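PDB 2CYC: tyrosine--tRNA ligase from Pyrococcus horikoshii, which binds L-tyrosine and is expected to join it to tRNA(Tyr) in two steps, by way of a tyrosyl adenylate made with ATP. Local coordinates for residues D136-V141 against Y168-V173; R148-M153 against A164-P169; E199-L204 against L216-V221. All coordinates share one frame; numbering follows the deposited sequence.

Followed from the N terminus, the chain first leaves helix 128-138 through 136-141 and comes back to that region on helix 164-178, where contact 1 closes a loop of 26 residues. Within this span lies the shorter loop of contact 2, which brings 148-153 against 164-169, so that the two share Tyr168 and Pro169 and both reach the bound tyrosine. Contact 3 follows in series, joining the end of helix 191-200 to strand 214-223 of the central sheet. It crosses neither of the others, yet touches contact 1, where Ile137 packs on Leu204 and Asn140 on Val200. Contacts 2 and 3 do not meet; their centres are about 19 Å apart.

Contact 1. Residues D136-V141 against Y168-V173; sequences DISKNV and YPMMQV. With TYR (tyrosine), chain C.
Helix 164-178 of the class I catalytic domain carries part of the tyrosine pocket, and here the side of it that bears Met170 and Val173 packs against Ile137, Ser138 and Val141, at the C-terminal part of helix 128-138 and the type I turn from Ser138 to Val141. Met170 touches all three of these residues. Its chain bends at both chi2 (-61°) and chi3 (91°), which carries SD in among the first segment's side chains: Ile137 CG2 lies 4.0 Å from Met170 SD on a slanting course, while Val141 meets Met170 tip to tip, Val141 CG2 lying 4.1 Å from Met170 SD. Ser138 OG rests on the root of this chain, 3.4 Å from Met170 CG; its polar need is met by Val134 O in its own helix. One turn on, Val173 CG1 stands anti to the backbone N (chi1 172°) and touches Ile137 CD1 at 3.9 Å. Phe163 of the second subunit covers Ser138 and Met170, so the cluster reaches the dimer interface.

Tyr168 and Gln172 bear the ligand. The amine N of the bound tyrosine donates to Tyr168 OH over 2.8 Å, approaching the phenol ring at its edge and in its plane, and to Gln172 OE1 over 2.9 Å. Gln172 is stretched out along the ligand, its CG 3.5 Å from the ligand CZ. Glu41 holds the Tyr168 hydroxyl from beyond the contact, and Gln190 OE1 does the same for Gln172 NE2; Tyr37, Asp175 and Gln190 also bind the ligand. The chemistry is thus divided over one helix: mainly apolar side chains pack it against 136-141, while its polar ones offer oxygens to the amine, a setting likely to favour a positively charged ammonium group.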
loop_
_atom_site.group_PDB
_atom_site.type_symbol
_atom_site.label_atom_id
_atom_site.label_comp_id
_atom_site.label_asym_id
_atom_site.label_seq_id
_atom_site.Cartn_x
_atom_site.Cartn_y
_atom_site.Cartn_z
ATOM N N ASP A 136 -5.643 7.620 -0.441
ATOM C CA ASP A 136 -6.560 8.436 -1.234
ATOM C C ASP A 136 -6.313 8.244 -2.728
ATOM O O ASP A 136 -7.247 8.080 -3.518
ATOM C CB ASP A 136 -6.391 9.910 -0.855
ATOM C CG ASP A 136 -7.430 10.804 -1.508
ATOM O OD1 ASP A 136 -8.573 10.338 -1.717
ATOM O OD2 ASP A 136 -7.103 11.976 -1.790
ATOM N N ILE A 137 -5.043 8.283 -3.109
ATOM C CA ILE A 137 -4.653 8.085 -4.491
ATOM C C ILE A 137 -4.979 6.646 -4.921
ATOM O O ILE A 137 -5.540 6.415 -5.996
ATOM C CB ILE A 137 -3.141 8.329 -4.652
ATOM C CG1 ILE A 137 -2.846 9.826 -4.524
ATOM C CG2 ILE A 137 -2.646 7.758 -5.980
ATOM C CD1 ILE A 137 -1.371 10.134 -4.179
ATOM N N SER A 138 -4.628 5.686 -4.073
ATOM C CA SER A 138 -4.853 4.280 -4.385
ATOM C C SER A 138 -6.313 3.930 -4.626
ATOM O O SER A 138 -6.611 2.934 -5.285
ATOM C CB SER A 138 -4.272 3.406 -3.281
ATOM O OG SER A 138 -2.864 3.535 -3.270
ATOM N N LYS A 139 -7.216 4.742 -4.086
ATOM C CA LYS A 139 -8.648 4.532 -4.287
ATOM C C LYS A 139 -9.042 4.895 -5.720
ATOM O O LYS A 139 -10.089 4.466 -6.200
ATOM C CB LYS A 139 -9.470 5.416 -3.349
ATOM C CG LYS A 139 -9.630 4.918 -1.937
ATOM C CD LYS A 139 -10.395 5.956 -1.129
ATOM C CE LYS A 139 -11.498 5.333 -0.303
ATOM N NZ LYS A 139 -12.540 4.683 -1.140
ATOM N N ASN A 140 -8.206 5.679 -6.402
ATOM C CA ASN A 140 -8.513 6.111 -7.769
ATOM C C ASN A 140 -7.686 5.439 -8.845
ATOM O O ASN A 140 -7.668 5.899 -9.982
ATOM C CB ASN A 140 -8.334 7.626 -7.900
ATOM C CG ASN A 140 -9.260 8.396 -6.984
ATOM O OD1 ASN A 140 -8.891 8.760 -5.867
ATOM N ND2 ASN A 140 -10.477 8.633 -7.446
ATOM N N VAL A 141 -6.996 4.365 -8.481
ATOM C CA VAL A 141 -6.154 3.641 -9.417
ATOM C C VAL A 141 -6.415 2.144 -9.259
ATOM O O VAL A 141 -6.471 1.632 -8.143
ATOM C CB VAL A 141 -4.653 3.912 -9.139
ATOM C CG1 VAL A 141 -3.799 3.247 -10.211
ATOM C CG2 VAL A 141 -4.387 5.410 -9.086
ATOM N N TYR A 168 5.120 0.865 -4.074
ATOM C CA TYR A 168 6.098 1.833 -4.593
ATOM C C TYR A 168 5.539 2.869 -5.598
ATOM O O TYR A 168 5.717 4.076 -5.426
ATOM C CB TYR A 168 7.273 1.044 -5.212
ATOM C CG TYR A 168 8.447 1.842 -5.773
ATOM C CD1 TYR A 168 9.750 1.534 -5.395
ATOM C CD2 TYR A 168 8.266 2.830 -6.746
ATOM C CE1 TYR A 168 10.846 2.173 -5.965
ATOM C CE2 TYR A 168 9.361 3.478 -7.328
ATOM C CZ TYR A 168 10.648 3.141 -6.929
ATOM O OH TYR A 168 11.743 3.771 -7.485
ATOM N N PRO A 169 4.845 2.422 -6.648
ATOM C CA PRO A 169 4.336 3.431 -7.590
ATOM C C PRO A 169 3.327 4.411 -6.977
ATOM O O PRO A 169 3.263 5.575 -7.364
ATOM C CB PRO A 169 3.725 2.584 -8.710
ATOM C CG PRO A 169 4.504 1.271 -8.618
ATOM C CD PRO A 169 4.549 1.063 -7.125
ATOM N N MET A 170 2.524 3.935 -6.033
ATOM C CA MET A 170 1.548 4.807 -5.404
ATOM C C MET A 170 2.273 5.800 -4.492
ATOM O O MET A 170 1.810 6.920 -4.275
ATOM C CB MET A 170 0.518 3.968 -4.632
ATOM C CG MET A 170 -0.330 3.086 -5.555
ATOM S SD MET A 170 -1.320 4.025 -6.763
ATOM C CE MET A 170 -0.188 4.108 -8.198
ATOM N N MET A 171 3.421 5.389 -3.969
ATOM C CA MET A 171 4.216 6.274 -3.126
ATOM C C MET A 171 4.834 7.374 -4.000
ATOM O O MET A 171 4.930 8.527 -3.578
ATOM C CB MET A 171 5.332 5.488 -2.427
ATOM C CG MET A 171 4.868 4.598 -1.284
ATOM S SD MET A 171 6.177 3.451 -0.781
ATOM C CE MET A 171 7.441 4.622 -0.173
ATOM N N GLN A 172 5.246 7.017 -5.217
ATOM C CA GLN A 172 5.855 7.996 -6.117
ATOM C C GLN A 172 4.833 9.059 -6.483
ATOM O O GLN A 172 5.161 10.250 -6.537
ATOM C CB GLN A 172 6.401 7.333 -7.398
ATOM C CG GLN A 172 7.160 8.318 -8.334
ATOM C CD GLN A 172 8.173 7.630 -9.247
ATOM O OE1 GLN A 172 8.609 6.516 -8.964
ATOM N NE2 GLN A 172 8.574 8.306 -10.333
ATOM N N VAL A 173 3.596 8.643 -6.731
ATOM C CA VAL A 173 2.565 9.619 -7.064
ATOM C C VAL A 173 2.269 10.506 -5.848
ATOM O O VAL A 173 2.154 11.728 -5.974
ATOM C CB VAL A 173 1.282 8.916 -7.549
ATOM C CG1 VAL A 173 0.155 9.917 -7.717
ATOM C CG2 VAL A 173 1.565 8.221 -8.877
HETATM N N TYR C . 11.294 5.588 -9.515
HETATM C CA TYR C . 12.471 6.504 -9.605
HETATM C C TYR C . 13.661 5.783 -10.235
HETATM O O TYR C . 13.576 4.549 -10.419
HETATM C CB TYR C . 12.850 7.016 -8.206
HETATM C CG TYR C . 11.778 7.876 -7.565
HETATM C CD1 TYR C . 11.365 9.069 -8.157
HETATM C CD2 TYR C . 11.175 7.496 -6.363
HETATM C CE1 TYR C . 10.368 9.866 -7.566
HETATM C CE2 TYR C . 10.193 8.283 -5.763
HETATM C CZ TYR C . 9.789 9.461 -6.368
HETATM O OH TYR C . 8.803 10.229 -5.773
HETATM O OXT TYR C . 14.667 6.458 -10.530
#

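Contact 2. Residues R148-M153 against A164-P169; sequences RSITIM and AKLIYP. With TYR (tyrosine), chain C.
Lys165 meets Ile150 and Met153 through its backbone carbonyl: Ile150 CD1 comes to 3.5 Å from Lys165 O, and Met153 SD lies 3.7 Å from Lys165 O. The lysine's own chain leads off to salt bridges with Asp81 and Asp162. Leu166 turns its CD1 back to touch Ile150 CD1 at 3.9 Å. At Tyr168 the contact becomes a Met-aromatic pair, with Met153 SD 4.1 Å from the centroid of the Tyr168 ring and 23° off its normal. The two side chains run past each other in opposite directions, so Met153 CB adds a CH-pi contact to the same ring. Met153 CG sits between its backbone N and carbonyl carbon (chi1 72°), a turn that lays the thioether along the phenol ring. A leucine in place of Tyr168 would probably leave the Met153 sulfur without an aromatic face and the ligand amine without one of its acceptors. Pro169, at the helix kink, then receives Ser149 OG, itself bound to Val146 O, at 3.3 Å from Pro169 CB. Ile152 CD1 reaches Pro169 CB at 4.0 Å.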
loop_
_atom_site.group_PDB
_atom_site.type_symbol
_atom_site.label_atom_id
_atom_site.label_comp_id
_atom_site.label_asym_id
_atom_site.label_seq_id
_atom_site.Cartn_x
_atom_site.Cartn_y
_atom_site.Cartn_z
ATOM N N ARG A 148 0.869 -2.405 -14.160
ATOM C CA ARG A 148 1.446 -1.933 -15.416
ATOM C C ARG A 148 2.479 -0.830 -15.229
ATOM O O ARG A 148 3.273 -0.573 -16.127
ATOM C CB ARG A 148 0.349 -1.411 -16.356
ATOM C CG ARG A 148 -0.492 -2.495 -17.033
ATOM C CD ARG A 148 -1.339 -1.916 -18.174
ATOM N NE ARG A 148 -2.485 -1.135 -17.707
ATOM C CZ ARG A 148 -3.594 -1.667 -17.192
ATOM N NH1 ARG A 148 -3.710 -2.985 -17.082
ATOM N NH2 ARG A 148 -4.588 -0.884 -16.783
ATOM N N SER A 149 2.475 -0.182 -14.068
ATOM C CA SER A 149 3.401 0.925 -13.825
ATOM C C SER A 149 4.681 0.484 -13.120
ATOM O O SER A 149 5.549 1.297 -12.807
ATOM C CB SER A 149 2.698 1.998 -12.993
ATOM O OG SER A 149 2.628 1.605 -11.629
ATOM N N ILE A 150 4.784 -0.820 -12.892
ATOM C CA ILE A 150 5.914 -1.435 -12.210
ATOM C C ILE A 150 7.264 -1.224 -12.923
ATOM O O ILE A 150 8.332 -1.307 -12.309
ATOM C CB ILE A 150 5.620 -2.951 -12.023
ATOM C CG1 ILE A 150 5.989 -3.366 -10.608
ATOM C CG2 ILE A 150 6.343 -3.782 -13.067
ATOM C CD1 ILE A 150 5.124 -2.698 -9.556
ATOM N N THR A 151 7.209 -0.942 -14.219
ATOM C CA THR A 151 8.423 -0.720 -14.994
ATOM C C THR A 151 9.204 0.527 -14.549
ATOM O O THR A 151 10.405 0.624 -14.809
ATOM C CB THR A 151 8.100 -0.600 -16.515
ATOM O OG1 THR A 151 7.237 0.522 -16.741
ATOM C CG2 THR A 151 7.410 -1.874 -17.020
ATOM N N ILE A 152 8.541 1.475 -13.878
ATOM C CA ILE A 152 9.241 2.678 -13.442
ATOM C C ILE A 152 10.352 2.341 -12.451
ATOM O O ILE A 152 11.263 3.151 -12.237
ATOM C CB ILE A 152 8.290 3.750 -12.799
ATOM C CG1 ILE A 152 7.677 3.225 -11.499
ATOM C CG2 ILE A 152 7.202 4.154 -13.798
ATOM C CD1 ILE A 152 6.742 4.232 -10.813
ATOM N N MET A 153 10.294 1.157 -11.846
ATOM C CA MET A 153 11.338 0.785 -10.901
ATOM C C MET A 153 12.291 -0.237 -11.497
ATOM O O MET A 153 13.044 -0.907 -10.783
ATOM C CB MET A 153 10.744 0.298 -9.571
ATOM C CG MET A 153 10.079 -1.054 -9.555
ATOM S SD MET A 153 9.161 -1.246 -7.967
ATOM C CE MET A 153 7.680 -0.700 -8.478
ATOM N N ALA A 164 5.062 -5.163 -1.418
ATOM C CA ALA A 164 5.638 -3.840 -1.190
ATOM C C ALA A 164 6.014 -3.137 -2.486
ATOM O O ALA A 164 5.891 -1.916 -2.580
ATOM C CB ALA A 164 6.869 -3.934 -0.270
ATOM N N LYS A 165 6.468 -3.903 -3.480
ATOM C CA LYS A 165 6.866 -3.320 -4.762
ATOM C C LYS A 165 5.708 -2.695 -5.511
ATOM O O LYS A 165 5.907 -1.772 -6.303
ATOM C CB LYS A 165 7.567 -4.361 -5.641
ATOM C CG LYS A 165 8.963 -4.710 -5.126
ATOM C CD LYS A 165 9.697 -5.694 -6.034
ATOM C CE LYS A 165 11.156 -5.815 -5.623
ATOM N NZ LYS A 165 11.297 -6.154 -4.180
ATOM N N LEU A 166 4.499 -3.193 -5.258
ATOM C CA LEU A 166 3.295 -2.643 -5.886
ATOM C C LEU A 166 2.908 -1.338 -5.176
ATOM O O LEU A 166 2.241 -0.483 -5.750
ATOM C CB LEU A 166 2.133 -3.641 -5.798
ATOM C CG LEU A 166 2.045 -4.736 -6.872
ATOM C CD1 LEU A 166 1.781 -4.085 -8.214
ATOM C CD2 LEU A 166 3.330 -5.546 -6.924
ATOM N N ILE A 167 3.318 -1.188 -3.921
ATOM C CA ILE A 167 3.005 0.043 -3.196
ATOM C C ILE A 167 3.882 1.192 -3.720
ATOM O O ILE A 167 3.443 2.341 -3.816
ATOM C CB ILE A 167 3.235 -0.144 -1.675
ATOM C CG1 ILE A 167 2.298 -1.240 -1.147
ATOM C CG2 ILE A 167 3.003 1.185 -0.933
ATOM C CD1 ILE A 167 2.550 -1.613 0.300
ATOM N N TYR A 168 5.120 0.865 -4.074
ATOM C CA TYR A 168 6.098 1.833 -4.593
ATOM C C TYR A 168 5.539 2.869 -5.598
ATOM O O TYR A 168 5.717 4.076 -5.426
ATOM C CB TYR A 168 7.273 1.044 -5.212
ATOM C CG TYR A 168 8.447 1.842 -5.773
ATOM C CD1 TYR A 168 9.750 1.534 -5.395
ATOM C CD2 TYR A 168 8.266 2.830 -6.746
ATOM C CE1 TYR A 168 10.846 2.173 -5.965
ATOM C CE2 TYR A 168 9.361 3.478 -7.328
ATOM C CZ TYR A 168 10.648 3.141 -6.929
ATOM O OH TYR A 168 11.743 3.771 -7.485
ATOM N N PRO A 169 4.845 2.422 -6.648
ATOM C CA PRO A 169 4.336 3.431 -7.590
ATOM C C PRO A 169 3.327 4.411 -6.977
ATOM O O PRO A 169 3.263 5.575 -7.364
ATOM C CB PRO A 169 3.725 2.584 -8.710
ATOM C CG PRO A 169 4.504 1.271 -8.618
ATOM C CD PRO A 169 4.549 1.063 -7.125
HETATM N N TYR C . 11.294 5.588 -9.515
HETATM C CA TYR C . 12.471 6.504 -9.605
HETATM C C TYR C . 13.661 5.783 -10.235
HETATM O O TYR C . 13.576 4.549 -10.419
HETATM C CB TYR C . 12.850 7.016 -8.206
HETATM C CG TYR C . 11.778 7.876 -7.565
HETATM C CD1 TYR C . 11.365 9.069 -8.157
HETATM C CD2 TYR C . 11.175 7.496 -6.363
HETATM C CE1 TYR C . 10.368 9.866 -7.566
HETATM C CE2 TYR C . 10.193 8.283 -5.763
HETATM C CZ TYR C . 9.789 9.461 -6.368
HETATM O OH TYR C . 8.803 10.229 -5.773
HETATM O OXT TYR C . 14.667 6.458 -10.530
#

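Contact 3. Residues E199-L204 against L216-V221; sequences EVAQKL and LKPVAV
Gln202 and Lys217 both set CG opposite their carbonyl carbons, with chi1 of -62° and -70°, and both then run out extended, so that the two long chains pass over one another at a slant. Where they meet, the aliphatic part of Lys217 passes the end of the Gln202 chain, Gln202 CD lying 3.8 Å from Lys217 CE. The setting is the beta-alpha-beta crossover of the Rossmann-type domain: strand 183-187 leads through helix 191-200 to strand 214-223, which pairs with it in parallel, after the short antiparallel excursion of strand 209-211. On the return, Ala201 turns its methyl toward Leu216 to Pro218. Ala201 CB faces a stretch of backbone more than any one side chain, lying 3.5 Å from Leu216 O and 3.9 Å from Lys217 CA. The proline ring is equally near, with Pro218 CD 3.9 Å from Ala201 CB. The small side chain is consistent with the close approach of the backbones, 5.4 Å between Ala201 CA and Lys217 CA. Phe177 of helix 164-178 packs on both Ala201 and Pro218, tying this corner to the helix that carries part of the tyrosine pocket. No direct hydrogen bond spans the segments; instead one water donates to Ala201 O over 2.7 Å and to Leu216 O over 2.8 Å.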
loop_
_atom_site.group_PDB
_atom_site.type_symbol
_atom_site.label_atom_id
_atom_site.label_comp_id
_atom_site.label_asym_id
_atom_site.label_seq_id
_atom_site.Cartn_x
_atom_site.Cartn_y
_atom_site.Cartn_z
ATOM N N GLU A 199 -3.870 12.155 -14.037
ATOM C CA GLU A 199 -5.234 11.604 -14.032
ATOM C C GLU A 199 -5.974 11.755 -12.687
ATOM O O GLU A 199 -7.170 12.050 -12.664
ATOM C CB GLU A 199 -5.209 10.112 -14.388
ATOM C CG GLU A 199 -5.272 9.797 -15.877
ATOM C CD GLU A 199 -5.012 8.324 -16.170
ATOM O OE1 GLU A 199 -5.448 7.466 -15.369
ATOM O OE2 GLU A 199 -4.380 8.025 -17.209
ATOM N N VAL A 200 -5.276 11.554 -11.570
ATOM C CA VAL A 200 -5.928 11.647 -10.263
ATOM C C VAL A 200 -5.842 13.006 -9.569
ATOM O O VAL A 200 -6.489 13.211 -8.540
ATOM C CB VAL A 200 -5.350 10.596 -9.272
ATOM C CG1 VAL A 200 -5.409 9.186 -9.893
ATOM C CG2 VAL A 200 -3.902 10.973 -8.893
ATOM N N ALA A 201 -5.052 13.926 -10.122
ATOM C CA ALA A 201 -4.849 15.237 -9.488
ATOM C C ALA A 201 -6.083 15.939 -8.932
ATOM O O ALA A 201 -6.095 16.378 -7.779
ATOM C CB ALA A 201 -4.131 16.182 -10.454
ATOM N N GLN A 202 -7.114 16.062 -9.757
ATOM C CA GLN A 202 -8.311 16.762 -9.344
ATOM C C GLN A 202 -9.293 15.944 -8.522
ATOM O O GLN A 202 -10.318 16.460 -8.086
ATOM C CB GLN A 202 -8.984 17.357 -10.578
ATOM C CG GLN A 202 -8.080 18.375 -11.273
ATOM C CD GLN A 202 -8.728 19.038 -12.475
ATOM O OE1 GLN A 202 -8.566 20.235 -12.689
ATOM N NE2 GLN A 202 -9.449 18.263 -13.268
ATOM N N LYS A 203 -8.967 14.677 -8.288
ATOM C CA LYS A 203 -9.829 13.812 -7.489
ATOM C C LYS A 203 -9.338 13.690 -6.048
ATOM O O LYS A 203 -10.043 13.151 -5.195
ATOM C CB LYS A 203 -9.881 12.413 -8.095
ATOM C CG LYS A 203 -10.247 12.390 -9.564
ATOM C CD LYS A 203 -10.296 10.960 -10.075
ATOM C CE LYS A 203 -10.555 10.920 -11.571
ATOM N NZ LYS A 203 -10.683 9.519 -12.044
ATOM N N LEU A 204 -8.125 14.177 -5.786
ATOM C CA LEU A 204 -7.516 14.098 -4.451
ATOM C C LEU A 204 -8.205 14.938 -3.384
ATOM O O LEU A 204 -8.566 16.096 -3.613
ATOM C CB LEU A 204 -6.041 14.486 -4.541
ATOM C CG LEU A 204 -5.075 13.314 -4.707
ATOM C CD1 LEU A 204 -5.611 12.284 -5.683
ATOM C CD2 LEU A 204 -3.741 13.843 -5.140
ATOM N N LEU A 216 -5.238 21.937 -9.414
ATOM C CA LEU A 216 -4.346 21.891 -10.557
ATOM C C LEU A 216 -3.792 20.509 -10.847
ATOM O O LEU A 216 -3.815 19.621 -10.001
ATOM C CB LEU A 216 -3.163 22.833 -10.334
ATOM C CG LEU A 216 -3.435 24.291 -9.983
ATOM C CD1 LEU A 216 -2.092 24.993 -9.773
ATOM C CD2 LEU A 216 -4.248 24.964 -11.095
ATOM N N LYS A 217 -3.291 20.352 -12.066
ATOM C CA LYS A 217 -2.660 19.122 -12.502
ATOM C C LYS A 217 -1.182 19.471 -12.609
ATOM O O LYS A 217 -0.819 20.495 -13.184
ATOM C CB LYS A 217 -3.178 18.689 -13.876
ATOM C CG LYS A 217 -4.622 18.212 -13.856
ATOM C CD LYS A 217 -5.105 17.791 -15.231
ATOM C CE LYS A 217 -6.576 17.381 -15.169
ATOM N NZ LYS A 217 -7.111 16.882 -16.468
ATOM N N PRO A 218 -0.311 18.646 -12.030
ATOM C CA PRO A 218 1.104 18.992 -12.150
ATOM C C PRO A 218 1.541 18.801 -13.598
ATOM O O PRO A 218 0.927 18.034 -14.342
ATOM C CB PRO A 218 1.785 17.989 -11.221
ATOM C CG PRO A 218 0.878 16.778 -11.326
ATOM C CD PRO A 218 -0.496 17.414 -11.245
ATOM N N VAL A 219 2.594 19.511 -13.981
ATOM C CA VAL A 219 3.169 19.417 -15.312
ATOM C C VAL A 219 4.308 18.398 -15.220
ATOM O O VAL A 219 5.152 18.485 -14.327
ATOM C CB VAL A 219 3.755 20.779 -15.759
ATOM C CG1 VAL A 219 4.561 20.612 -17.035
ATOM C CG2 VAL A 219 2.628 21.783 -15.976
ATOM N N ALA A 220 4.323 17.433 -16.130
ATOM C CA ALA A 220 5.373 16.419 -16.155
ATOM C C ALA A 220 6.423 16.823 -17.186
ATOM O O ALA A 220 6.082 17.177 -18.317
ATOM C CB ALA A 220 4.780 15.054 -16.523
ATOM N N VAL A 221 7.695 16.794 -16.794
ATOM C CA VAL A 221 8.780 17.146 -17.712
ATOM C C VAL A 221 9.771 15.992 -17.680
ATOM O O VAL A 221 10.383 15.702 -16.644
ATOM C CB VAL A 221 9.473 18.492 -17.309
ATOM C CG1 VAL A 221 10.511 18.899 -18.371
ATOM C CG2 VAL A 221 8.414 19.598 -17.194
HETATM O O HOH W 1 -4.635 18.595 -7.542
#